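Local structure of PlzA (Borrelia burgdorferi, 7MIE) at residues 27-30 with 31-35; 59-63 with 64-68; 174-177 with 178-181. The protein binds the second messenger cyclic di-GMP through its PilZ domain and probably acts as a receptor in signalling by this nucleotide. All blocks are in the same frame, centred on the assembly; numbering follows the deposited sequence.

Contact 1 (27-30 with 31-35); sequences SRKI and RDYGA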
ATOM      1  N   SER A  27      -8.177  -1.600  25.047  1.00 39.72           N
ATOM      2  CA  SER A  27      -9.375  -1.137  24.368  1.00 40.52           C
ATOM      3  C   SER A  27      -9.410   0.388  24.320  1.00 36.49           C
ATOM      4  O   SER A  27      -9.772   0.971  23.292  1.00 36.18           O
ATOM      5  CB  SER A  27     -10.613  -1.696  25.035  1.00 45.47           C
ATOM      6  OG  SER A  27     -10.536  -3.125  25.062  1.00 48.88           O
ATOM      7  N   ARG A  28      -9.018   0.998  25.441  1.00 34.66           N
ATOM      8  CA  ARG A  28      -9.084   2.442  25.555  1.00 34.87           C
ATOM      9  C   ARG A  28      -8.047   3.076  24.643  1.00 31.79           C
ATOM     10  O   ARG A  28      -8.362   4.039  23.960  1.00 29.89           O
ATOM     11  CB  ARG A  28      -8.851   2.938  26.982  1.00 37.49           C
ATOM     12  CG  ARG A  28      -8.719   4.450  27.053  1.00 37.33           C
ATOM     13  CD  ARG A  28      -8.593   4.772  28.528  1.00 38.58           C
ATOM     14  NE  ARG A  28      -8.756   6.194  28.733  1.00 40.73           N
ATOM     15  CZ  ARG A  28      -9.005   6.738  29.921  1.00 43.35           C
ATOM     16  NH1 ARG A  28      -9.147   5.964  30.987  1.00 44.04           N
ATOM     17  NH2 ARG A  28      -9.129   8.048  30.032  1.00 39.99           N
ATOM     18  N   LYS A  29      -6.820   2.538  24.664  1.00 30.41           N
ATOM     19  CA  LYS A  29      -5.774   3.024  23.783  1.00 28.57           C
ATOM     20  C   LYS A  29      -6.192   2.875  22.331  1.00 25.73           C
ATOM     21  O   LYS A  29      -5.938   3.777  21.537  1.00 25.81           O
ATOM     22  CB  LYS A  29      -4.458   2.280  24.033  1.00 33.19           C
ATOM     23  CG  LYS A  29      -3.249   2.895  23.330  1.00 37.45           C
ATOM     24  CD  LYS A  29      -2.770   4.186  23.966  1.00 43.16           C
ATOM     25  CE  LYS A  29      -2.141   5.144  22.976  1.00 45.70           C
ATOM     26  NZ  LYS A  29      -3.172   5.758  22.095  1.00 48.51           N
ATOM     27  N   ILE A  30      -6.853   1.758  21.985  1.00 25.58           N
ATOM     28  CA  ILE A  30      -7.279   1.559  20.599  1.00 25.73           C
ATOM     29  C   ILE A  30      -8.364   2.561  20.199  1.00 24.42           C
ATOM     30  O   ILE A  30      -8.320   3.073  19.086  1.00 26.15           O
ATOM     31  CB  ILE A  30      -7.735   0.096  20.357  1.00 26.03           C
ATOM     32  CG1 ILE A  30      -6.506  -0.812  20.389  1.00 28.30           C
ATOM     33  CG2 ILE A  30      -8.591  -0.071  19.107  1.00 27.58           C
ATOM     34  CD1 ILE A  30      -6.808  -2.275  20.722  1.00 28.21           C
ATOM     35  N   ARG A  31      -9.274   2.905  21.125  1.00 26.32           N
ATOM     36  CA  ARG A  31     -10.291   3.931  20.886  1.00 28.48           C
ATOM     37  C   ARG A  31      -9.637   5.301  20.675  1.00 27.35           C
ATOM     38  O   ARG A  31     -10.041   6.039  19.773  1.00 27.25           O
ATOM     39  CB  ARG A  31     -11.298   3.994  22.049  1.00 32.30           C
ATOM     40  CG  ARG A  31     -12.242   2.797  22.101  1.00 40.86           C
ATOM     41  CD  ARG A  31     -13.282   2.767  23.229  1.00 45.72           C
ATOM     42  NE  ARG A  31     -12.819   2.916  24.613  1.00 49.79           N
ATOM     43  CZ  ARG A  31     -12.727   4.090  25.236  1.00 50.74           C
ATOM     44  NH1 ARG A  31     -13.069   5.185  24.589  1.00 52.97           N
ATOM     45  NH2 ARG A  31     -12.310   4.176  26.487  1.00 57.02           N
ATOM     46  N   ASP A  32      -8.619   5.631  21.490  1.00 25.14           N
ATOM     47  CA  ASP A  32      -7.894   6.898  21.316  1.00 25.82           C
ATOM     48  C   ASP A  32      -7.219   6.963  19.942  1.00 23.94           C
ATOM     49  O   ASP A  32      -7.289   7.960  19.233  1.00 25.29           O
ATOM     50  CB  ASP A  32      -6.777   7.087  22.348  1.00 28.72           C
ATOM     51  CG  ASP A  32      -7.239   7.143  23.808  1.00 32.55           C
ATOM     52  OD1 ASP A  32      -8.444   7.368  24.049  1.00 33.11           O
ATOM     53  OD2 ASP A  32      -6.379   6.903  24.692  1.00 36.26           O
ATOM     54  N   TYR A  33      -6.566   5.862  19.518  1.00 22.98           N
ATOM     55  CA  TYR A  33      -5.924   5.845  18.217  1.00 23.22           C
ATOM     56  C   TYR A  33      -6.936   5.956  17.072  1.00 23.07           C
ATOM     57  O   TYR A  33      -6.661   6.634  16.093  1.00 22.92           O
ATOM     58  CB  TYR A  33      -5.232   4.492  18.027  1.00 23.20           C
ATOM     59  CG  TYR A  33      -3.827   4.395  18.561  1.00 23.60           C
ATOM     60  CD1 TYR A  33      -2.882   5.349  18.222  1.00 24.41           C
ATOM     61  CD2 TYR A  33      -3.431   3.288  19.297  1.00 23.73           C
ATOM     62  CE1 TYR A  33      -1.574   5.226  18.674  1.00 25.32           C
ATOM     63  CE2 TYR A  33      -2.112   3.132  19.713  1.00 26.64           C
ATOM     64  CZ  TYR A  33      -1.179   4.102  19.382  1.00 26.24           C
ATOM     65  OH  TYR A  33       0.118   4.019  19.827  1.00 27.78           O
ATOM     66  N   GLY A  34      -8.106   5.315  17.210  1.00 24.11           N
ATOM     67  CA  GLY A  34      -9.231   5.409  16.280  1.00 25.05           C
ATOM     68  C   GLY A  34      -9.659   6.849  16.022  1.00 27.33           C
ATOM     69  O   GLY A  34      -9.848   7.274  14.868  1.00 27.40           O
ATOM     70  N   ALA A  35      -9.722   7.621  17.114  1.00 25.80           N
ATOM     71  CA  ALA A  35     -10.154   9.014  16.998  1.00 26.06           C
ATOM     72  C   ALA A  35      -9.039   9.852  16.395  1.00 26.52           C
ATOM     73  O   ALA A  35      -9.266  10.626  15.475  1.00 29.76           O
ATOM     74  CB  ALA A  35     -10.534   9.542  18.374  1.00 27.38           C
TER
HETATM   75  O   HOH W   1      -9.019   8.212  26.451  1.00 36.55           O

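Contact 2 (59-63 with 64-68); sequences EMRIG and SYTAF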
ATOM      1  N   GLU A  59      -9.922 -13.603   2.515  1.00 25.53           N
ATOM      2  CA  GLU A  59     -11.179 -14.115   1.965  1.00 24.15           C
ATOM      3  C   GLU A  59     -12.348 -13.232   2.383  1.00 25.43           C
ATOM      4  O   GLU A  59     -12.499 -12.894   3.571  1.00 25.25           O
ATOM      5  CB  GLU A  59     -11.379 -15.539   2.487  1.00 26.07           C
ATOM      6  CG  GLU A  59     -12.520 -16.222   1.745  1.00 27.55           C
ATOM      7  CD  GLU A  59     -12.859 -17.632   2.232  1.00 32.41           C
ATOM      8  OE1 GLU A  59     -12.145 -18.167   3.116  1.00 32.44           O
ATOM      9  OE2 GLU A  59     -13.835 -18.217   1.664  1.00 30.94           O
ATOM     10  N   MET A  60     -13.202 -12.848   1.417  1.00 23.19           N
ATOM     11  CA  MET A  60     -14.445 -12.170   1.726  1.00 24.15           C
ATOM     12  C   MET A  60     -15.614 -13.125   1.468  1.00 25.54           C
ATOM     13  O   MET A  60     -15.609 -13.780   0.434  1.00 25.65           O
ATOM     14  CB  MET A  60     -14.594 -10.976   0.783  1.00 27.80           C
ATOM     15  CG  MET A  60     -16.041 -10.566   0.540  1.00 31.73           C
ATOM     16  SD  MET A  60     -16.560  -9.426   1.818  1.00 39.94           S
ATOM     17  CE  MET A  60     -15.472  -8.082   1.307  1.00 30.80           C
ATOM     18  N   ARG A  61     -16.567 -13.191   2.410  1.00 23.45           N
ATOM     19  CA  ARG A  61     -17.776 -13.980   2.243  1.00 26.31           C
ATOM     20  C   ARG A  61     -18.990 -13.068   2.245  1.00 28.06           C
ATOM     21  O   ARG A  61     -19.132 -12.180   3.102  1.00 27.85           O
ATOM     22  CB  ARG A  61     -17.994 -14.853   3.477  1.00 28.95           C
ATOM     23  CG  ARG A  61     -17.335 -16.204   3.396  1.00 34.78           C
ATOM     24  CD  ARG A  61     -18.183 -17.147   2.543  1.00 35.19           C
ATOM     25  NE  ARG A  61     -17.008 -17.938   2.667  1.00 35.11           N
ATOM     26  CZ  ARG A  61     -16.849 -18.944   3.512  1.00 37.21           C
ATOM     27  NH1 ARG A  61     -17.868 -19.357   4.253  1.00 36.34           N
ATOM     28  NH2 ARG A  61     -15.686 -19.564   3.553  1.00 38.03           N
ATOM     29  N   ILE A  62     -19.883 -13.316   1.273  1.00 27.20           N
ATOM     30  CA  ILE A  62     -21.122 -12.557   1.143  1.00 27.46           C
ATOM     31  C   ILE A  62     -22.219 -13.590   0.961  1.00 29.04           C
ATOM     32  O   ILE A  62     -22.438 -14.074  -0.150  1.00 28.87           O
ATOM     33  CB  ILE A  62     -21.052 -11.567  -0.031  1.00 27.33           C
ATOM     34  CG1 ILE A  62     -19.833 -10.627   0.082  1.00 26.77           C
ATOM     35  CG2 ILE A  62     -22.358 -10.749  -0.104  1.00 28.71           C
ATOM     36  CD1 ILE A  62     -19.330 -10.129  -1.247  1.00 28.72           C
ATOM     37  N   GLY A  63     -22.841 -13.985   2.077  1.00 29.87           N
ATOM     38  CA  GLY A  63     -23.650 -15.194   2.076  1.00 32.16           C
ATOM     39  C   GLY A  63     -22.766 -16.411   1.809  1.00 30.81           C
ATOM     40  O   GLY A  63     -21.778 -16.639   2.517  1.00 33.01           O
ATOM     41  N   SER A  64     -23.112 -17.179   0.769  1.00 29.92           N
ATOM     42  CA  SER A  64     -22.282 -18.335   0.457  1.00 30.11           C
ATOM     43  C   SER A  64     -21.298 -17.978  -0.665  1.00 28.19           C
ATOM     44  O   SER A  64     -20.398 -18.762  -0.955  1.00 28.46           O
ATOM     45  CB  SER A  64     -23.126 -19.545   0.112  1.00 30.81           C
ATOM     46  OG  SER A  64     -23.781 -19.291  -1.105  1.00 35.24           O
ATOM     47  N   TYR A  65     -21.404 -16.756  -1.206  1.00 27.14           N
ATOM     48  CA  TYR A  65     -20.441 -16.295  -2.191  1.00 24.59           C
ATOM     49  C   TYR A  65     -19.097 -16.040  -1.514  1.00 24.87           C
ATOM     50  O   TYR A  65     -19.054 -15.499  -0.412  1.00 25.31           O
ATOM     51  CB  TYR A  65     -20.939 -14.995  -2.815  1.00 26.75           C
ATOM     52  CG  TYR A  65     -19.972 -14.344  -3.766  1.00 27.38           C
ATOM     53  CD1 TYR A  65     -19.865 -14.781  -5.069  1.00 31.30           C
ATOM     54  CD2 TYR A  65     -19.081 -13.361  -3.333  1.00 29.30           C
ATOM     55  CE1 TYR A  65     -18.967 -14.201  -5.961  1.00 34.13           C
ATOM     56  CE2 TYR A  65     -18.201 -12.758  -4.215  1.00 30.59           C
ATOM     57  CZ  TYR A  65     -18.130 -13.185  -5.525  1.00 32.45           C
ATOM     58  OH  TYR A  65     -17.246 -12.622  -6.410  1.00 34.49           O
ATOM     59  N   THR A  66     -18.004 -16.437  -2.178  1.00 24.45           N
ATOM     60  CA  THR A  66     -16.690 -16.224  -1.575  1.00 24.26           C
ATOM     61  C   THR A  66     -15.683 -15.729  -2.619  1.00 24.15           C
ATOM     62  O   THR A  66     -15.754 -16.118  -3.799  1.00 24.32           O
ATOM     63  CB  THR A  66     -16.275 -17.507  -0.855  1.00 27.85           C
ATOM     64  OG1 THR A  66     -15.267 -17.118   0.076  1.00 36.35           O
ATOM     65  CG2 THR A  66     -15.860 -18.617  -1.803  1.00 28.92           C
ATOM     66  N   ALA A  67     -14.722 -14.867  -2.189  1.00 23.31           N
ATOM     67  CA  ALA A  67     -13.688 -14.413  -3.104  1.00 23.52           C
ATOM     68  C   ALA A  67     -12.452 -14.020  -2.298  1.00 23.73           C
ATOM     69  O   ALA A  67     -12.596 -13.523  -1.184  1.00 24.53           O
ATOM     70  CB  ALA A  67     -14.134 -13.199  -3.916  1.00 24.04           C
ATOM     71  N   PHE A  68     -11.286 -14.200  -2.935  1.00 23.32           N
ATOM     72  CA  PHE A  68     -10.038 -13.781  -2.295  1.00 24.71           C
ATOM     73  C   PHE A  68      -9.603 -12.461  -2.902  1.00 25.88           C
ATOM     74  O   PHE A  68      -9.588 -12.313  -4.126  1.00 27.22           O
ATOM     75  CB  PHE A  68      -8.938 -14.838  -2.501  1.00 25.83           C
ATOM     76  CG  PHE A  68      -9.081 -15.988  -1.550  1.00 28.33           C
ATOM     77  CD1 PHE A  68      -9.910 -17.057  -1.847  1.00 29.71           C
ATOM     78  CD2 PHE A  68      -8.426 -15.981  -0.326  1.00 31.12           C
ATOM     79  CE1 PHE A  68     -10.056 -18.090  -0.935  1.00 32.48           C
ATOM     80  CE2 PHE A  68      -8.576 -17.018   0.582  1.00 30.98           C
ATOM     81  CZ  PHE A  68      -9.398 -18.071   0.270  1.00 31.85           C
TER

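Contact 3 (174-177 with 178-181); sequences IIDK and DSIR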
ATOM      1  N   ILE A 174      15.716  -2.134  -3.407  1.00 25.63           N
ATOM      2  CA  ILE A 174      16.975  -1.874  -4.095  1.00 27.71           C
ATOM      3  C   ILE A 174      16.881  -2.452  -5.493  1.00 27.93           C
ATOM      4  O   ILE A 174      16.474  -3.603  -5.642  1.00 30.02           O
ATOM      5  CB  ILE A 174      18.176  -2.507  -3.336  1.00 29.57           C
ATOM      6  CG1 ILE A 174      18.350  -1.852  -1.963  1.00 32.32           C
ATOM      7  CG2 ILE A 174      19.453  -2.392  -4.168  1.00 30.77           C
ATOM      8  CD1 ILE A 174      19.394  -2.511  -1.075  1.00 35.67           C
ATOM      9  N   ILE A 175      17.265  -1.658  -6.500  1.00 27.60           N
ATOM     10  CA  ILE A 175      17.132  -2.064  -7.893  1.00 30.07           C
ATOM     11  C   ILE A 175      18.307  -2.966  -8.250  1.00 30.02           C
ATOM     12  O   ILE A 175      19.441  -2.539  -8.146  1.00 32.82           O
ATOM     13  CB  ILE A 175      17.118  -0.818  -8.793  1.00 30.51           C
ATOM     14  CG1 ILE A 175      15.879   0.025  -8.447  1.00 29.18           C
ATOM     15  CG2 ILE A 175      17.157  -1.195 -10.272  1.00 34.53           C
ATOM     16  CD1 ILE A 175      14.528  -0.691  -8.598  1.00 28.14           C
ATOM     17  N   ASP A 176      18.004  -4.200  -8.632  1.00 30.45           N
ATOM     18  CA  ASP A 176      19.032  -5.158  -9.019  1.00 34.07           C
ATOM     19  C   ASP A 176      18.363  -6.174  -9.937  1.00 34.61           C
ATOM     20  O   ASP A 176      17.195  -6.019 -10.261  1.00 33.09           O
ATOM     21  CB  ASP A 176      19.716  -5.775  -7.790  1.00 36.43           C
ATOM     22  CG  ASP A 176      18.829  -6.668  -6.933  1.00 38.80           C
ATOM     23  OD1 ASP A 176      17.751  -7.070  -7.400  1.00 40.13           O
ATOM     24  OD2 ASP A 176      19.219  -6.949  -5.785  1.00 44.84           O
ATOM     25  N   LYS A 177      19.129  -7.181 -10.398  1.00 38.11           N
ATOM     26  CA  LYS A 177      18.605  -8.187 -11.308  1.00 41.89           C
ATOM     27  C   LYS A 177      17.330  -8.835 -10.771  1.00 38.49           C
ATOM     28  O   LYS A 177      16.388  -9.018 -11.528  1.00 46.02           O
ATOM     29  CB  LYS A 177      19.655  -9.277 -11.552  1.00 45.28           C
ATOM     30  CG  LYS A 177      20.304  -9.812 -10.282  1.00 50.01           C
ATOM     31  CD  LYS A 177      20.232 -11.317 -10.159  1.00 54.12           C
ATOM     32  CE  LYS A 177      21.277 -11.864  -9.211  1.00 57.25           C
ATOM     33  NZ  LYS A 177      20.808 -13.101  -8.539  1.00 60.42           N
ATOM     34  N   ASP A 178      17.265  -9.129  -9.465  1.00 36.15           N
ATOM     35  CA  ASP A 178      16.092  -9.797  -8.921  1.00 33.91           C
ATOM     36  C   ASP A 178      14.892  -8.839  -8.862  1.00 32.70           C
ATOM     37  O   ASP A 178      13.779  -9.201  -9.216  1.00 30.63           O
ATOM     38  CB  ASP A 178      16.373 -10.345  -7.528  1.00 36.09           C
ATOM     39  CG  ASP A 178      17.386 -11.486  -7.503  1.00 42.88           C
ATOM     40  OD1 ASP A 178      17.321 -12.336  -8.408  1.00 44.42           O
ATOM     41  OD2 ASP A 178      18.218 -11.522  -6.557  1.00 44.18           O
ATOM     42  N   SER A 179      15.100  -7.636  -8.324  1.00 30.51           N
ATOM     43  CA  SER A 179      13.935  -6.775  -8.164  1.00 30.62           C
ATOM     44  C   SER A 179      13.406  -6.255  -9.504  1.00 30.01           C
ATOM     45  O   SER A 179      12.196  -6.067  -9.656  1.00 30.78           O
ATOM     46  CB  SER A 179      14.208  -5.658  -7.187  1.00 27.47           C
ATOM     47  OG  SER A 179      15.263  -4.861  -7.694  1.00 28.89           O
ATOM     48  N   ILE A 180      14.295  -6.019 -10.482  1.00 32.30           N
ATOM     49  CA  ILE A 180      13.810  -5.593 -11.797  1.00 34.08           C
ATOM     50  C   ILE A 180      12.964  -6.685 -12.437  1.00 36.45           C
ATOM     51  O   ILE A 180      12.032  -6.393 -13.168  1.00 35.47           O
ATOM     52  CB  ILE A 180      14.909  -5.105 -12.767  1.00 37.16           C
ATOM     53  CG1 ILE A 180      15.436  -3.731 -12.376  1.00 40.46           C
ATOM     54  CG2 ILE A 180      14.351  -5.042 -14.198  1.00 41.05           C
ATOM     55  CD1 ILE A 180      14.462  -2.604 -12.742  1.00 41.91           C
ATOM     56  N   ARG A 181      13.237  -7.955 -12.124  1.00 35.93           N
ATOM     57  CA  ARG A 181      12.411  -8.996 -12.698  1.00 35.94           C
ATOM     58  C   ARG A 181      11.007  -8.961 -12.104  1.00 35.60           C
ATOM     59  O   ARG A 181      10.034  -9.204 -12.823  1.00 36.22           O
ATOM     60  CB  ARG A 181      13.097 -10.370 -12.628  1.00 37.57           C
ATOM     61  CG  ARG A 181      14.266 -10.486 -13.594  1.00 42.01           C
ATOM     62  CD  ARG A 181      14.781 -11.910 -13.734  1.00 48.79           C
ATOM     63  NE  ARG A 181      15.580 -12.221 -12.571  1.00 54.88           N
ATOM     64  CZ  ARG A 181      16.795 -12.760 -12.616  1.00 53.88           C
ATOM     65  NH1 ARG A 181      17.362 -13.038 -13.777  1.00 56.94           N
ATOM     66  NH2 ARG A 181      17.443 -12.991 -11.492  1.00 51.56           N
TER

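Contact 1 (27-30 with 31-35)
One face of the Tyr-33 ring is taken by the ammonium of Lys-29. Lys-29 NZ sits 3.5 Å from the ring centroid, only 4° off the ring normal, so this is a cation-pi pair. Lys-29 CE lies over the same face and adds a CH-pi contact, 24° off the normal. At the ring edge, near its plane, lies Ile-30 CA. The lysine reaches the ring by folding back: its chain bends at chi2 (74°) and again at chi4, which brings NZ down over the centre. Asp-32 OD2 is 4.3 Å from Lys-29 NZ, too far for a salt bridge, but its charge may still steady the ammonium.

The guanidinium of Arg-28 is met at its edge, in plane, by a water. This water accepts from Arg-28 NE at 3.1 Å. It also donates to Asp-32 OD1 at 2.6 Å, so it joins two opposite charges one turn apart. Arg-31 bends at chi3 and brings its NH2 to 3.6 Å from Arg-28 CG. The two side chains meet there, an end nitrogen of Arg-31 against the aliphatic part of Arg-28.

Regular i to i+4 backbone bonds hold the turns, for example Asp-32 N to Arg-28 O at 2.9 Å. The segments are consecutive parts of helix 26-36, on the surface of the PilZN3 region. This helix packs on helix 149-164: Lys-29 and Tyr-33 touch Ile-153, and Ile-30 touches Glu-149 and Ala-152. Ser-27 OG bonds to Glu-149, and Tyr-33 OH to Asp-160 of that helix. Met-76, in a loop between strands, packs on Ile-30 and Tyr-33.

Contact 2 (59-63 with 64-68)
Glu-59, Arg-61 and Thr-66 meet closely on one face of the hairpin. Thr-66 OG1 donates to Glu-59 OE2 at 2.4 Å, a very short distance whose exact value is doubtful. The same carboxylate oxygen receives Arg-61 NH2 at 3.0 Å in a salt bridge within the strand. It lies at the edge of the guanidinium, in its plane, whereas the arginine nitrogen stands 43° out of the carboxylate plane. Arg-61 NE adds a weak bond to Thr-66 OG1 at 3.2 Å. Arg-61 runs alongside Thr-66, and its bend at chi2 (-79°) swings the guanidinium toward Glu-59. The hydroxyl thus donates to the carboxylate and accepts, weakly, from the guanidinium. Next to it, Glu-59 CB rests 3.7 Å above one face of the Phe-68 ring, offset toward the rim, as a CH-pi contact.

This is a beta hairpin with a two-residue loop, a type II' turn from Ile-62 to Tyr-65. Gly-63 takes the positive phi of its first corner (64°), and Ser-64 the second. Met-60 and Ala-67 form a hydrogen-bonded pair. Met-60 N reaches Ala-67 O at 2.8 Å and nearly straight, while Tyr-65 N comes to Ile-62 O at 3.1 Å from well above the carbonyl plane.

The other face is packed against helix 88-94. Met-60 and Ala-67 touch Val-88, and Ile-62 touches Ala-91 and Leu-92. Ile-62 CD1 lies 3.9 Å from Tyr-65 CD2, with the two side chains pointing the same way. Strand 57-62 also pairs with strand 98-102 along its other edge. The looser side is the tip, where Gly-63 and Ser-64 are exposed. Thr-66 and Phe-68, on the face with Glu-59 and Arg-61, are also exposed.

Contact 3 (174-177 with 178-181)
Ser-179 uses its hydroxyl twice, to hold the incoming chain at the start of a helix. Ser-179 OG donates to Ile-174 O at 2.7 Å, and it accepts from Asp-176 N at 3.0 Å. With OG placed between its own backbone N and carbonyl carbon (chi1 62°), the hydroxyl turns back toward the preceding loop. Ser-179 is buried, so these two bonds satisfy a polar group inside the protein.

Asp-176 is the N-cap of helix 177-182, and its OD1 accepts from Ser-179 N at 2.9 Å with an N-H...O angle of 170°. The bond arrives nearly in line with the C-O bond of the carboxylate. This bond, together with the one from Asp-176 N to Ser-179 OG, makes a capping box. The negative carboxylate lies at the N-terminal end of the helix, where the helix dipole would probably stabilise it. The first full backbone turn closes from Ile-180 N to Asp-176 O.

A charged cluster lies on the exposed side. Arg-181 NH2 donates to Asp-178 OD1 at 3.2 Å, with that oxygen at the edge of the guanidinium. Lys-177 runs alongside Asp-178, and its NZ forms a longer salt bridge to the same oxygen at 3.6 Å. One face of the Arg-181 guanidinium lies over Lys-177 O and CB. The shared acid probably offsets the closeness of the two positive groups.

Ile-175 CG2 packs on Ile-180 CG1 at 3.7 Å, beside the capping box. Leu-183 and Asp-188 touch Ile-175, and Ile-185 touches Ile-180. The loop leaves short strand 173-174, and Ile-175 bonds by its backbone to Lys-204 of strand 198-207. Ile-174 lies about 5 Å, side chain to side chain, from the c-di-GMP-binding Asp-205 on that strand.

The three contacts come in series along the chain and do not touch. Contacts 1 and 2 both lie in the PilZN3 region, with centres about 29 Å apart. Contact 1 is on helix 26-36, which packs on helix 149-164. Contact 2 is a hairpin of the first antiparallel sheet. Contact 3 leads from short strand 173-174 of the second antiparallel sheet into helix 177-182. Its centre is about 40 Å from that of contact 1 and about 35 Å from that of contact 2. Contacts 1 and 2 belong to the packing of the PilZN3 region, away from the ligand site. Contact 3 lies near the c-di-GMP pocket: the side chain of Ile-174 is about 8 Å from a bound ligand molecule.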